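Local coordinates for predicted metal-dependent hydrolase of the TIM-barrel fold (Lactobacillus casei, PDB 2QPX), which is probably a zinc-dependent hydrolase of the amidohydrolase family, built on a TIM barrel that holds two zinc ions, although its substrate is unknown, at residues D10-L15 with A354-I359. Sequence-based numbering, arbitrary orientation.
Sequences DQVPLL and AWINAI
V12 reaches the helix 349-367 with both of its methyl groups, each meeting a different residue of one helical turn. V12 and Q11 are each modelled in two conformers, and the contacts given here belong to one of them. CG2 lies against CG2 of I356 at 3.8 Å, a methyl-to-methyl van der Waals contact in which the two side chains cross at about a right angle, so that single branches touch. I356 offers this branch because CG2 stands anti to its backbone N, while its CG1-CD1 arm points away from V12. The other methyl of V12, CG1, sits 4.0 Å from OD1 of N357, a loose approach of an aliphatic group to an amide oxygen. CG1 is anti to the backbone N of V12 (chi1 171°), and the two branches thereby divide between the neighbouring residues of the helix.

No direct hydrogen bond joins the two segments; a water bridges their amide side chains instead, though probably not permanently. It donates to OD1 of N357 over 2.8 Å and accepts from NE2 of Q11 over 3.1 Å. The same N357 oxygen also receives NE1 of W361, one turn further along the helix, and NE2 of Q11 is shared with the carbonyl of F8. The bridge lies at the more open margin of the buried V12-I356 contact.

The arrangement joins the turn between helix 6-11 and strand 14-19, a barrel strand next to strand 95-101, to the C-terminal helix packed outside it, away from the zinc site. V12 also packs on C360 and W361, and its carbonyl is hydrogen-bonded by K334 of helix 323-342; F341 of that helix touches I356. Beyond the turn, L14 bonds through its backbone to H94 and K96, at the start of strand 95-101, and L15 is backbone-bonded to C360 of helix 349-367.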
ATOM      1  N   ASP A  10       0.198 -10.543 -28.770  1.00 22.54           N
ATOM      2  CA  ASP A  10       0.162 -11.975 -29.017  1.00 22.97           C
ATOM      3  C   ASP A  10       1.474 -12.508 -29.610  1.00 22.31           C
ATOM      4  O   ASP A  10       1.925 -13.601 -29.263  1.00 27.50           O
ATOM      5  CB  ASP A  10      -0.979 -12.341 -29.995  1.00 24.47           C
ATOM      6  CG  ASP A  10      -2.325 -12.369 -29.348  1.00 30.77           C
ATOM      7  OD1 ASP A  10      -2.430 -12.447 -28.100  1.00 30.07           O
ATOM      8  OD2 ASP A  10      -3.316 -12.333 -30.110  1.00 34.32           O
ATOM      9  N   GLN A  11       2.082 -11.738 -30.502  1.00 20.24           N
ATOM     10  CA  GLN A  11       3.275 -12.193 -31.186  0.70 22.82           C
ATOM     11  C   GLN A  11       4.602 -11.793 -30.531  1.00 22.78           C
ATOM     12  O   GLN A  11       5.672 -12.197 -30.998  1.00 23.78           O
ATOM     13  CB  GLN A  11       3.253 -11.781 -32.670  0.70 24.47           C
ATOM     14  CG  GLN A  11       3.264 -10.311 -32.936  0.70 30.54           C
ATOM     15  CD  GLN A  11       4.653  -9.707 -32.834  0.70 30.50           C
ATOM     16  OE1 GLN A  11       5.555 -10.123 -33.565  0.70 32.72           O
ATOM     17  NE2 GLN A  11       4.837  -8.718 -31.922  0.70 21.62           N
ATOM     18  N   VAL A  12       4.567 -11.001 -29.446  1.00 19.81           N
ATOM     19  CA  VAL A  12       5.790 -10.532 -28.812  0.50 19.35           C
ATOM     20  C   VAL A  12       6.515 -11.691 -28.097  1.00 19.01           C
ATOM     21  O   VAL A  12       5.917 -12.402 -27.317  1.00 19.69           O
ATOM     22  CB  VAL A  12       5.479  -9.381 -27.817  0.50 18.19           C
ATOM     23  CG1 VAL A  12       6.706  -9.026 -26.984  0.50 17.80           C
ATOM     24  CG2 VAL A  12       4.924  -8.141 -28.545  0.50 16.84           C
ATOM     25  N   PRO A  13       7.804 -11.883 -28.367  1.00 17.99           N
ATOM     26  CA  PRO A  13       8.532 -12.923 -27.639  1.00 19.31           C
ATOM     27  C   PRO A  13       8.782 -12.573 -26.161  1.00 17.01           C
ATOM     28  O   PRO A  13       8.773 -11.402 -25.775  1.00 17.75           O
ATOM     29  CB  PRO A  13       9.852 -13.013 -28.385  1.00 22.60           C
ATOM     30  CG  PRO A  13       9.926 -11.819 -29.208  1.00 22.42           C
ATOM     31  CD  PRO A  13       8.643 -11.214 -29.385  1.00 18.02           C
ATOM     32  N   LEU A  14       8.986 -13.616 -25.370  1.00 16.75           N
ATOM     33  CA  LEU A  14       9.265 -13.460 -23.919  1.00 15.35           C
ATOM     34  C   LEU A  14      10.599 -14.044 -23.586  1.00 17.55           C
ATOM     35  O   LEU A  14      10.881 -15.193 -23.934  1.00 17.42           O
ATOM     36  CB  LEU A  14       8.179 -14.176 -23.079  1.00 15.48           C
ATOM     37  CG  LEU A  14       6.743 -13.670 -23.236  1.00 16.92           C
ATOM     38  CD1 LEU A  14       5.758 -14.653 -22.583  1.00 18.02           C
ATOM     39  CD2 LEU A  14       6.574 -12.225 -22.677  1.00 17.65           C
ATOM     40  N   LEU A  15      11.413 -13.265 -22.872  1.00 15.93           N
ATOM     41  CA  LEU A  15      12.641 -13.782 -22.267  1.00 16.48           C
ATOM     42  C   LEU A  15      12.317 -13.863 -20.780  1.00 16.11           C
ATOM     43  O   LEU A  15      12.174 -12.828 -20.126  1.00 16.07           O
ATOM     44  CB  LEU A  15      13.833 -12.871 -22.544  1.00 16.66           C
ATOM     45  CG  LEU A  15      15.224 -13.478 -22.336  1.00 15.98           C
ATOM     46  CD1 LEU A  15      16.352 -12.480 -22.723  1.00 17.39           C
ATOM     47  CD2 LEU A  15      15.460 -14.063 -20.884  1.00 17.53           C
ATOM     48  N   ALA A 354       7.545  -0.176 -28.705  1.00 20.02           N
ATOM     49  CA  ALA A 354       8.953  -0.141 -28.242  1.00 19.34           C
ATOM     50  C   ALA A 354       9.036  -0.509 -26.755  1.00 19.41           C
ATOM     51  O   ALA A 354       9.859  -1.327 -26.364  1.00 19.10           O
ATOM     52  CB  ALA A 354       9.577   1.240 -28.472  1.00 19.21           C
ATOM     53  N   TRP A 355       8.123   0.039 -25.958  1.00 19.12           N
ATOM     54  CA  TRP A 355       8.101  -0.253 -24.527  1.00 17.63           C
ATOM     55  C   TRP A 355       7.683  -1.689 -24.236  1.00 17.42           C
ATOM     56  O   TRP A 355       8.297  -2.381 -23.383  1.00 17.58           O
ATOM     57  CB  TRP A 355       7.223   0.762 -23.820  1.00 17.28           C
ATOM     58  CG  TRP A 355       7.875   2.119 -23.627  1.00 17.54           C
ATOM     59  CD1 TRP A 355       9.205   2.388 -23.586  1.00 16.62           C
ATOM     60  CD2 TRP A 355       7.206   3.337 -23.339  1.00 16.84           C
ATOM     61  NE1 TRP A 355       9.412   3.720 -23.288  1.00 17.32           N
ATOM     62  CE2 TRP A 355       8.203   4.321 -23.106  1.00 17.28           C
ATOM     63  CE3 TRP A 355       5.864   3.696 -23.213  1.00 18.65           C
ATOM     64  CZ2 TRP A 355       7.897   5.639 -22.822  1.00 17.10           C
ATOM     65  CZ3 TRP A 355       5.563   5.034 -22.923  1.00 18.08           C
ATOM     66  CH2 TRP A 355       6.579   5.964 -22.703  1.00 18.96           C
ATOM     67  N   ILE A 356       6.673  -2.182 -24.964  1.00 17.24           N
ATOM     68  CA  ILE A 356       6.250  -3.586 -24.816  1.00 15.73           C
ATOM     69  C   ILE A 356       7.421  -4.546 -25.155  1.00 15.40           C
ATOM     70  O   ILE A 356       7.689  -5.513 -24.416  1.00 17.83           O
ATOM     71  CB  ILE A 356       4.953  -3.848 -25.666  1.00 16.09           C
ATOM     72  CG1 ILE A 356       3.755  -3.171 -25.015  1.00 18.39           C
ATOM     73  CG2 ILE A 356       4.760  -5.381 -25.898  1.00 17.96           C
ATOM     74  CD1 ILE A 356       2.518  -2.978 -25.950  1.00 18.15           C
ATOM     75  N   ASN A 357       8.127  -4.282 -26.250  1.00 18.33           N
ATOM     76  CA  ASN A 357       9.269  -5.072 -26.609  1.00 17.89           C
ATOM     77  C   ASN A 357      10.364  -5.055 -25.494  1.00 17.03           C
ATOM     78  O   ASN A 357      10.950  -6.085 -25.183  1.00 17.83           O
ATOM     79  CB  ASN A 357       9.868  -4.621 -27.942  1.00 19.45           C
ATOM     80  CG  ASN A 357       9.157  -5.194 -29.144  1.00 22.93           C
ATOM     81  OD1 ASN A 357       8.749  -6.349 -29.142  1.00 22.15           O
ATOM     82  ND2 ASN A 357       9.073  -4.390 -30.220  1.00 23.82           N
ATOM     83  N   ALA A 358      10.633  -3.870 -24.949  1.00 17.45           N
ATOM     84  CA  ALA A 358      11.610  -3.688 -23.876  1.00 16.71           C
ATOM     85  C   ALA A 358      11.266  -4.615 -22.716  1.00 16.20           C
ATOM     86  O   ALA A 358      12.092  -5.391 -22.225  1.00 17.17           O
ATOM     87  CB  ALA A 358      11.611  -2.203 -23.445  1.00 17.38           C
ATOM     88  N   ILE A 359      10.014  -4.527 -22.287  1.00 16.63           N
ATOM     89  CA  ILE A 359       9.569  -5.233 -21.091  1.00 15.75           C
ATOM     90  C   ILE A 359       9.590  -6.766 -21.275  1.00 16.23           C
ATOM     91  O   ILE A 359      10.042  -7.506 -20.394  1.00 16.32           O
ATOM     92  CB  ILE A 359       8.177  -4.766 -20.696  1.00 15.78           C
ATOM     93  CG1 ILE A 359       8.170  -3.257 -20.349  1.00 15.57           C
ATOM     94  CG2 ILE A 359       7.610  -5.579 -19.530  1.00 15.87           C
ATOM     95  CD1 ILE A 359       6.761  -2.602 -20.239  1.00 17.21           C
TER
HETATM   96  O   HOH W   1       7.762  -7.968 -31.173  1.00 28.89           O